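Local coordinates for short-chain type dehydrogenase/reductase (Mycobacterium ulcerans, PDB 3SVT), which probably acts as an NAD-dependent oxidoreductase of the short-chain dehydrogenase/reductase family, its precise substrate being unknown, at residues I192-I197 against E228-M233; G143-G148 against W186-S191; T13-G18 against M39-N44. One frame throughout, in Å; residues are numbered along the deposited sequence.

Contact 1: residues I192-I197 against E228-M233; sequences IRPGLI and EDVANM
Strand I192-P194 and helix E228-M233 run almost antiparallel, at 172° between their chain directions, with a closest axis approach of 9.8 Å. I192 faces M233 and P194 faces V230, the latter pair bringing its CA atoms to 6.8 Å. No hydrogen bond crosses; the helix lies on the sheet through aliphatic side chains alone. V230 is at the centre, touching three residues of I192-I197. Its CG1 stands anti to the backbone N (chi1 -178°) and is turned toward I192, coming to 4.2 Å from I192 CG2. The other methyl, CG2, wedges between two residues beyond it, 3.9 Å from P194 CB and 4.0 Å from I197 CG1. The bend of I197 at chi2 (-50°) brings its CD1 back to the same V230 methyl. One helical turn on from V230, M233 is crossed by the long branch of I192, I192 CD1 reaching 3.6 Å from M233 CG; the M233 side chain, bent at two torsions, also touches I250 and V252 of strand 249-252. I149 of the neighbouring strand packs on I192, P194 and V230. At the start of the helix D229 forms a salt bridge with R223 and accepts a hydrogen bond from E226 N at OD2. F244 and F236 of the second subunit touch D229 and M233, so the helix is packed between sheet and subunit interface. P194-G195 matches the Pro-Gly motif that ends this strand in classical short-chain dehydrogenases. With only methyl, methylene and proline-ring contacts, cohesion here rests on shape and burial rather than on directional bonds.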
loop_
_atom_site.group_PDB
_atom_site.type_symbol
_atom_site.label_atom_id
_atom_site.label_comp_id
_atom_site.label_asym_id
_atom_site.label_seq_id
_atom_site.Cartn_x
_atom_site.Cartn_y
_atom_site.Cartn_z
ATOM N N ILE B 192 11.247 -9.242 5.126
ATOM C CA ILE B 192 10.379 -9.699 6.178
ATOM C C ILE B 192 10.221 -8.605 7.250
ATOM O O ILE B 192 11.228 -8.105 7.754
ATOM C CB ILE B 192 10.927 -10.980 6.855
ATOM C CG1 ILE B 192 11.135 -12.099 5.814
ATOM C CG2 ILE B 192 10.004 -11.439 7.970
ATOM C CD1 ILE B 192 11.933 -13.247 6.330
ATOM N N ARG B 193 8.978 -8.287 7.631
ATOM C CA ARG B 193 8.707 -7.366 8.747
ATOM C C ARG B 193 8.123 -8.119 9.946
ATOM O O ARG B 193 6.914 -8.346 9.976
ATOM C CB ARG B 193 7.664 -6.333 8.321
ATOM C CG ARG B 193 8.135 -5.288 7.287
ATOM C CD ARG B 193 6.869 -4.541 6.857
ATOM N NE ARG B 193 7.058 -3.382 6.021
ATOM C CZ ARG B 193 6.121 -2.902 5.188
ATOM N NH1 ARG B 193 4.945 -3.509 5.010
ATOM N NH2 ARG B 193 6.390 -1.833 4.495
ATOM N N PRO B 194 8.960 -8.523 10.910
ATOM C CA PRO B 194 8.454 -9.173 12.102
ATOM C C PRO B 194 7.691 -8.224 13.011
ATOM O O PRO B 194 7.991 -7.030 13.053
ATOM C CB PRO B 194 9.719 -9.657 12.825
ATOM C CG PRO B 194 10.864 -9.314 11.984
ATOM C CD PRO B 194 10.430 -8.453 10.876
ATOM N N GLY B 195 6.717 -8.752 13.740
ATOM C CA GLY B 195 6.016 -7.978 14.757
ATOM C C GLY B 195 6.758 -8.129 16.085
ATOM O O GLY B 195 7.980 -8.051 16.145
ATOM N N LEU B 196 6.022 -8.392 17.146
ATOM C CA LEU B 196 6.627 -8.584 18.443
ATOM C C LEU B 196 7.157 -9.994 18.495
ATOM O O LEU B 196 6.381 -10.931 18.493
ATOM C CB LEU B 196 5.619 -8.335 19.566
ATOM C CG LEU B 196 6.214 -8.320 20.969
ATOM C CD1 LEU B 196 7.291 -7.227 21.102
ATOM C CD2 LEU B 196 5.087 -8.138 22.023
ATOM N N ILE B 197 8.479 -10.127 18.510
ATOM C CA ILE B 197 9.126 -11.405 18.606
ATOM C C ILE B 197 9.826 -11.496 19.947
ATOM O O ILE B 197 10.503 -10.556 20.365
ATOM C CB ILE B 197 10.156 -11.610 17.474
ATOM C CG1 ILE B 197 9.544 -11.324 16.098
ATOM C CG2 ILE B 197 10.673 -13.025 17.482
ATOM C CD1 ILE B 197 8.215 -12.042 15.855
ATOM N N GLU B 228 11.735 -18.616 15.766
ATOM C CA GLU B 228 11.502 -19.660 14.768
ATOM C C GLU B 228 10.495 -19.228 13.712
ATOM O O GLU B 228 10.617 -19.621 12.559
ATOM C CB GLU B 228 11.031 -20.947 15.442
ATOM C CG GLU B 228 11.987 -21.465 16.513
ATOM C CD GLU B 228 12.011 -20.609 17.796
ATOM O OE1 GLU B 228 10.956 -20.252 18.347
ATOM O OE2 GLU B 228 13.098 -20.258 18.257
ATOM N N ASP B 229 9.513 -18.407 14.085
ATOM C CA ASP B 229 8.530 -17.922 13.129
ATOM C C ASP B 229 9.246 -17.133 12.001
ATOM O O ASP B 229 8.916 -17.283 10.817
ATOM C CB ASP B 229 7.486 -17.016 13.764
ATOM C CG ASP B 229 6.671 -17.683 14.866
ATOM O OD1 ASP B 229 6.327 -18.888 14.738
ATOM O OD2 ASP B 229 6.320 -16.961 15.853
ATOM N N VAL B 230 10.194 -16.269 12.380
ATOM C CA VAL B 230 10.899 -15.460 11.382
ATOM C C VAL B 230 11.897 -16.344 10.596
ATOM O O VAL B 230 12.017 -16.201 9.391
ATOM C CB VAL B 230 11.634 -14.277 12.020
ATOM C CG1 VAL B 230 12.316 -13.427 10.923
ATOM C CG2 VAL B 230 10.649 -13.419 12.898
ATOM N N ALA B 231 12.579 -17.253 11.293
ATOM C CA ALA B 231 13.550 -18.164 10.660
ATOM C C ALA B 231 12.881 -19.009 9.589
ATOM O O ALA B 231 13.438 -19.208 8.530
ATOM C CB ALA B 231 14.221 -19.065 11.717
ATOM N N ASN B 232 11.680 -19.500 9.879
ATOM C CA ASN B 232 10.905 -20.312 8.933
ATOM C C ASN B 232 10.596 -19.546 7.616
ATOM O O ASN B 232 10.743 -20.080 6.516
ATOM C CB ASN B 232 9.570 -20.726 9.569
ATOM C CG ASN B 232 9.698 -21.804 10.659
ATOM O OD1 ASN B 232 10.632 -22.606 10.683
ATOM N ND2 ASN B 232 8.702 -21.837 11.547
ATOM N N MET B 233 10.163 -18.295 7.747
ATOM C CA MET B 233 9.882 -17.448 6.579
ATOM C C MET B 233 11.153 -17.166 5.797
ATOM O O MET B 233 11.124 -17.168 4.567
ATOM C CB MET B 233 9.252 -16.111 6.990
ATOM C CG MET B 233 8.904 -15.194 5.821
ATOM S SD MET B 233 7.593 -15.805 4.752
ATOM C CE MET B 233 6.187 -15.409 5.807
#

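Contact 2: residues G143-G148 against W186-S191; sequences GGSFVG and WVRVNS
A water joins S145 to N190 across the two strands, using both of its protons: it donates to S145 OG (2.9 Å) and to F146 O (2.8 Å), and accepts from N190 ND2 at 2.8 Å. Next to it R188, bent at chi3 (-74°), folds back so that one face of its guanidinium lies over S145 CB, with R188 NH2 3.6 Å from that carbon. R188 is not bonded to the serine hydroxyl; both instead bind L237 O at the end of helix 227-238. Behind these side chains the strands pair in parallel, as the interior of the Rossmann-type sheet. The shortest of the five backbone bonds, F146 N to R188 O (2.8 Å), is also the straightest, at 171°. On the reverse face F146 and V189 lie side by side, CD1 of F146 4.0 Å from CG1 of V189, under helices 163-182 and 113-140. W186, with positive phi, closes helix 163-182 in a Schellman motif and leads directly into the strand. S145, R188 and N190 put their polar groups, with V147 among them, on one buried face; the other is mainly apolar, apart from S191, whose OG bonds to D172. L237 O and V245 O take the R188 donors, V245 O and the water those of N190 ND2, and N190 OD1 accepts from Q248 N, which should fix the guanidinium's orientation and the amide's rotation.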
loop_
_atom_site.group_PDB
_atom_site.type_symbol
_atom_site.label_atom_id
_atom_site.label_comp_id
_atom_site.label_asym_id
_atom_site.label_seq_id
_atom_site.Cartn_x
_atom_site.Cartn_y
_atom_site.Cartn_z
ATOM N N GLY B 143 22.763 -16.571 -9.689
ATOM C CA GLY B 143 21.524 -16.378 -8.960
ATOM C C GLY B 143 21.657 -16.611 -7.473
ATOM O O GLY B 143 22.678 -17.099 -6.986
ATOM N N GLY B 144 20.612 -16.242 -6.750
ATOM C CA GLY B 144 20.557 -16.465 -5.309
ATOM C C GLY B 144 19.400 -15.718 -4.707
ATOM O O GLY B 144 18.524 -15.256 -5.433
ATOM N N SER B 145 19.392 -15.587 -3.381
ATOM C CA SER B 145 18.233 -15.039 -2.665
ATOM C C SER B 145 18.647 -14.188 -1.469
ATOM O O SER B 145 19.330 -14.677 -0.575
ATOM C CB SER B 145 17.310 -16.194 -2.185
ATOM O OG SER B 145 16.227 -15.680 -1.403
ATOM N N PHE B 146 18.242 -12.918 -1.463
ATOM C CA PHE B 146 18.612 -11.992 -0.404
ATOM C C PHE B 146 17.338 -11.719 0.418
ATOM O O PHE B 146 16.320 -11.356 -0.144
ATOM C CB PHE B 146 19.140 -10.686 -1.008
ATOM C CG PHE B 146 19.709 -9.736 0.002
ATOM C CD1 PHE B 146 18.877 -8.990 0.834
ATOM C CD2 PHE B 146 21.097 -9.589 0.132
ATOM C CE1 PHE B 146 19.416 -8.117 1.781
ATOM C CE2 PHE B 146 21.635 -8.724 1.071
ATOM C CZ PHE B 146 20.803 -7.989 1.897
ATOM N N VAL B 147 17.397 -11.910 1.720
ATOM C CA VAL B 147 16.280 -11.624 2.589
ATOM C C VAL B 147 16.670 -10.549 3.616
ATOM O O VAL B 147 17.561 -10.745 4.471
ATOM C CB VAL B 147 15.821 -12.912 3.316
ATOM C CG1 VAL B 147 14.593 -12.625 4.256
ATOM C CG2 VAL B 147 15.520 -14.018 2.291
ATOM N N GLY B 148 15.992 -9.421 3.546
ATOM C CA GLY B 148 16.183 -8.356 4.500
ATOM C C GLY B 148 15.184 -8.430 5.629
ATOM O O GLY B 148 13.970 -8.587 5.402
ATOM N N TRP B 186 18.613 -13.471 -11.880
ATOM C CA TRP B 186 18.078 -14.536 -11.028
ATOM C C TRP B 186 18.410 -14.330 -9.568
ATOM O O TRP B 186 18.449 -15.297 -8.823
ATOM C CB TRP B 186 18.567 -15.945 -11.459
ATOM C CG TRP B 186 18.245 -16.357 -12.868
ATOM C CD1 TRP B 186 19.115 -16.400 -13.923
ATOM C CD2 TRP B 186 16.988 -16.850 -13.373
ATOM N NE1 TRP B 186 18.478 -16.858 -15.052
ATOM C CE2 TRP B 186 17.175 -17.145 -14.747
ATOM C CE3 TRP B 186 15.725 -17.058 -12.807
ATOM C CZ2 TRP B 186 16.149 -17.637 -15.560
ATOM C CZ3 TRP B 186 14.692 -17.553 -13.627
ATOM C CH2 TRP B 186 14.920 -17.832 -14.986
ATOM N N VAL B 187 18.657 -13.088 -9.152
ATOM C CA VAL B 187 18.813 -12.771 -7.734
ATOM C C VAL B 187 17.484 -12.190 -7.207
ATOM O O VAL B 187 17.049 -11.102 -7.612
ATOM C CB VAL B 187 19.956 -11.759 -7.488
ATOM C CG1 VAL B 187 20.045 -11.363 -5.985
ATOM C CG2 VAL B 187 21.312 -12.321 -7.995
ATOM N N ARG B 188 16.847 -12.937 -6.314
ATOM C CA ARG B 188 15.589 -12.528 -5.700
ATOM C C ARG B 188 15.889 -11.724 -4.441
ATOM O O ARG B 188 16.843 -12.012 -3.719
ATOM C CB ARG B 188 14.738 -13.759 -5.377
ATOM C CG ARG B 188 14.625 -14.692 -6.597
ATOM C CD ARG B 188 13.746 -15.875 -6.362
ATOM N NE ARG B 188 14.333 -16.910 -5.503
ATOM C CZ ARG B 188 14.054 -17.093 -4.217
ATOM N NH1 ARG B 188 13.220 -16.259 -3.554
ATOM N NH2 ARG B 188 14.622 -18.123 -3.572
ATOM N N VAL B 189 15.095 -10.695 -4.201
ATOM C CA VAL B 189 15.286 -9.860 -3.022
ATOM C C VAL B 189 13.923 -9.606 -2.391
ATOM O O VAL B 189 12.991 -9.167 -3.073
ATOM C CB VAL B 189 15.993 -8.497 -3.343
ATOM C CG1 VAL B 189 16.348 -7.745 -2.027
ATOM C CG2 VAL B 189 17.226 -8.707 -4.217
ATOM N N ASN B 190 13.811 -9.901 -1.100
ATOM C CA ASN B 190 12.557 -9.772 -0.372
ATOM C C ASN B 190 12.809 -9.226 1.031
ATOM O O ASN B 190 13.926 -9.331 1.558
ATOM C CB ASN B 190 11.834 -11.137 -0.264
ATOM C CG ASN B 190 11.431 -11.722 -1.611
ATOM O OD1 ASN B 190 10.486 -11.258 -2.224
ATOM N ND2 ASN B 190 12.126 -12.770 -2.051
ATOM N N SER B 191 11.768 -8.657 1.636
ATOM C CA SER B 191 11.823 -8.174 3.021
ATOM C C SER B 191 10.823 -8.941 3.901
ATOM O O SER B 191 9.708 -9.248 3.482
ATOM C CB SER B 191 11.532 -6.679 3.101
ATOM O OG SER B 191 11.407 -6.284 4.460
HETATM O O HOH W 1 14.582 -13.362 -0.959
#

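Contact 3: residues T13-G18 against M39-N44; sequences TYLVTG and MIVGRN
The hydroxyl OG1 of T17, whose methyl packs against V41, is gripped by H97 ND1 and by the backbone N of A99, with a weak third bond from C98 N. With chi1 at 77°, OG1 sits between the backbone N and carbonyl carbon, and the methyl is the branch left to meet the partner strand: T17 CG2 lies 3.7 Å from V41 CG2. L15 fills the same face. Its CD1 rests 3.8 Å from V41 CG1, the two side chains crossing at about a right angle, and 4.1 Å from M39 CB. The strands are parallel and joined through Y14, V16 and G18; the shortest and straightest of the four bonds, V16 N to M39 O, measures 2.8 Å at 173°. They form the opening beta-alpha-beta crossover of the Rossmann fold, with helix 22-33 between them. T17-G18 begins the glycine-rich TGxxxGxG sequence, which in this family binds the dinucleotide and probably does so here. The threonine bonds probably correspond to the tie that the family makes to its Asn-Ala-Gly loop, where this chain has C98-A99. G18 N gives V41 O a weak, bent bond (122°), and the chain then leaves the sheet with positive phi. On the other face V16 CB meets I40 CG2 at 4.3 Å, and I40 goes on to L48, A51 and V52 of helix 45-57. M39 extends its chain, instead, toward A84 and V85 of helix 75-89.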
loop_
_atom_site.group_PDB
_atom_site.type_symbol
_atom_site.label_atom_id
_atom_site.label_comp_id
_atom_site.label_asym_id
_atom_site.label_seq_id
_atom_site.Cartn_x
_atom_site.Cartn_y
_atom_site.Cartn_z
ATOM N N THR B 13 25.753 -22.234 0.609
ATOM C CA THR B 13 26.443 -21.335 1.524
ATOM C C THR B 13 25.671 -20.040 1.683
ATOM O O THR B 13 25.215 -19.467 0.701
ATOM C CB THR B 13 27.865 -21.021 1.042
ATOM O OG1 THR B 13 28.549 -22.252 0.770
ATOM C CG2 THR B 13 28.654 -20.231 2.120
ATOM N N TYR B 14 25.529 -19.594 2.928
ATOM C CA TYR B 14 24.775 -18.382 3.251
ATOM C C TYR B 14 25.543 -17.461 4.188
ATOM O O TYR B 14 26.285 -17.926 5.037
ATOM C CB TYR B 14 23.427 -18.738 3.892
ATOM C CG TYR B 14 22.602 -19.602 3.002
ATOM C CD1 TYR B 14 21.763 -19.050 2.047
ATOM C CD2 TYR B 14 22.698 -21.001 3.073
ATOM C CE1 TYR B 14 21.015 -19.875 1.188
ATOM C CE2 TYR B 14 21.970 -21.810 2.232
ATOM C CZ TYR B 14 21.130 -21.248 1.286
ATOM O OH TYR B 14 20.403 -22.088 0.446
ATOM N N LEU B 15 25.329 -16.157 4.021
ATOM C CA LEU B 15 25.798 -15.147 4.955
ATOM C C LEU B 15 24.617 -14.673 5.827
ATOM O O LEU B 15 23.541 -14.347 5.319
ATOM C CB LEU B 15 26.383 -13.954 4.194
ATOM C CG LEU B 15 26.882 -12.807 5.079
ATOM C CD1 LEU B 15 28.194 -13.240 5.763
ATOM C CD2 LEU B 15 27.043 -11.554 4.242
ATOM N N VAL B 16 24.821 -14.633 7.138
ATOM C CA VAL B 16 23.809 -14.105 8.064
ATOM C C VAL B 16 24.382 -12.999 8.951
ATOM O O VAL B 16 25.326 -13.229 9.735
ATOM C CB VAL B 16 23.194 -15.209 8.917
ATOM C CG1 VAL B 16 22.106 -14.616 9.847
ATOM C CG2 VAL B 16 22.578 -16.322 7.997
ATOM N N THR B 17 23.831 -11.799 8.811
ATOM C CA THR B 17 24.300 -10.640 9.579
ATOM C C THR B 17 23.451 -10.531 10.843
ATOM O O THR B 17 22.260 -10.903 10.849
ATOM C CB THR B 17 24.243 -9.306 8.784
ATOM O OG1 THR B 17 22.891 -8.846 8.728
ATOM C CG2 THR B 17 24.835 -9.481 7.335
ATOM N N GLY B 18 24.078 -10.061 11.914
ATOM C CA GLY B 18 23.468 -10.102 13.243
ATOM C C GLY B 18 23.280 -11.542 13.688
ATOM O O GLY B 18 22.366 -11.847 14.439
ATOM N N MET B 39 28.122 -18.378 7.311
ATOM C CA MET B 39 28.963 -17.414 8.004
ATOM C C MET B 39 28.050 -16.395 8.684
ATOM O O MET B 39 27.212 -15.743 8.019
ATOM C CB MET B 39 29.905 -16.685 7.043
ATOM C CG MET B 39 30.972 -15.866 7.766
ATOM S SD MET B 39 32.040 -14.904 6.672
ATOM C CE MET B 39 33.178 -16.194 6.150
ATOM N N ILE B 40 28.189 -16.292 9.999
ATOM C CA ILE B 40 27.540 -15.245 10.782
ATOM C C ILE B 40 28.502 -14.078 11.012
ATOM O O ILE B 40 29.652 -14.274 11.389
ATOM C CB ILE B 40 27.020 -15.728 12.148
ATOM C CG1 ILE B 40 28.125 -16.436 12.972
ATOM C CG2 ILE B 40 25.810 -16.648 11.948
ATOM C CD1 ILE B 40 27.683 -16.820 14.395
ATOM N N VAL B 41 28.034 -12.866 10.768
ATOM C CA VAL B 41 28.839 -11.693 11.030
ATOM C C VAL B 41 28.069 -10.795 11.996
ATOM O O VAL B 41 26.828 -10.866 12.083
ATOM C CB VAL B 41 29.194 -10.960 9.737
ATOM C CG1 VAL B 41 29.956 -11.873 8.784
ATOM C CG2 VAL B 41 27.949 -10.386 9.061
ATOM N N GLY B 42 28.815 -9.979 12.730
ATOM C CA GLY B 42 28.269 -9.049 13.715
ATOM C C GLY B 42 29.363 -8.295 14.452
ATOM O O GLY B 42 30.561 -8.538 14.241
ATOM N N ARG B 43 28.962 -7.392 15.330
ATOM C CA ARG B 43 29.907 -6.487 15.968
ATOM C C ARG B 43 30.770 -7.161 17.051
ATOM O O ARG B 43 31.931 -6.795 17.212
ATOM C CB ARG B 43 29.181 -5.247 16.532
ATOM N N ASN B 44 30.218 -8.147 17.757
ATOM C CA ASN B 44 30.808 -8.656 19.021
ATOM C C ASN B 44 31.437 -10.048 18.855
ATOM O O ASN B 44 30.724 -11.058 18.795
ATOM C CB ASN B 44 29.727 -8.691 20.106
ATOM C CG ASN B 44 30.291 -8.859 21.516
ATOM O OD1 ASN B 44 31.415 -9.329 21.710
ATOM N ND2 ASN B 44 29.491 -8.488 22.512
#

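All three contacts belong to one parallel sheet. Contacts 1 and 2 share strand 187-198 and meet where it passes from one to the other: I192 N probably bonds to G148 O at 2.8 Å, and I192 CD1 packs on V147 CG1. Their centres are nevertheless about 17 Å apart, and both reach the second subunit. Contact 3 lies across the sheet, its centre about 16 Å from that of contact 2 and about 17 Å from that of contact 1; strand 94-97 bridges 13-18 and 143-148, whose contacts come no nearer than about 6 Å between atoms. By analogy with the family, the glycine-rich turn after contact 3 and P194-G195 in contact 1 probably border the cofactor site.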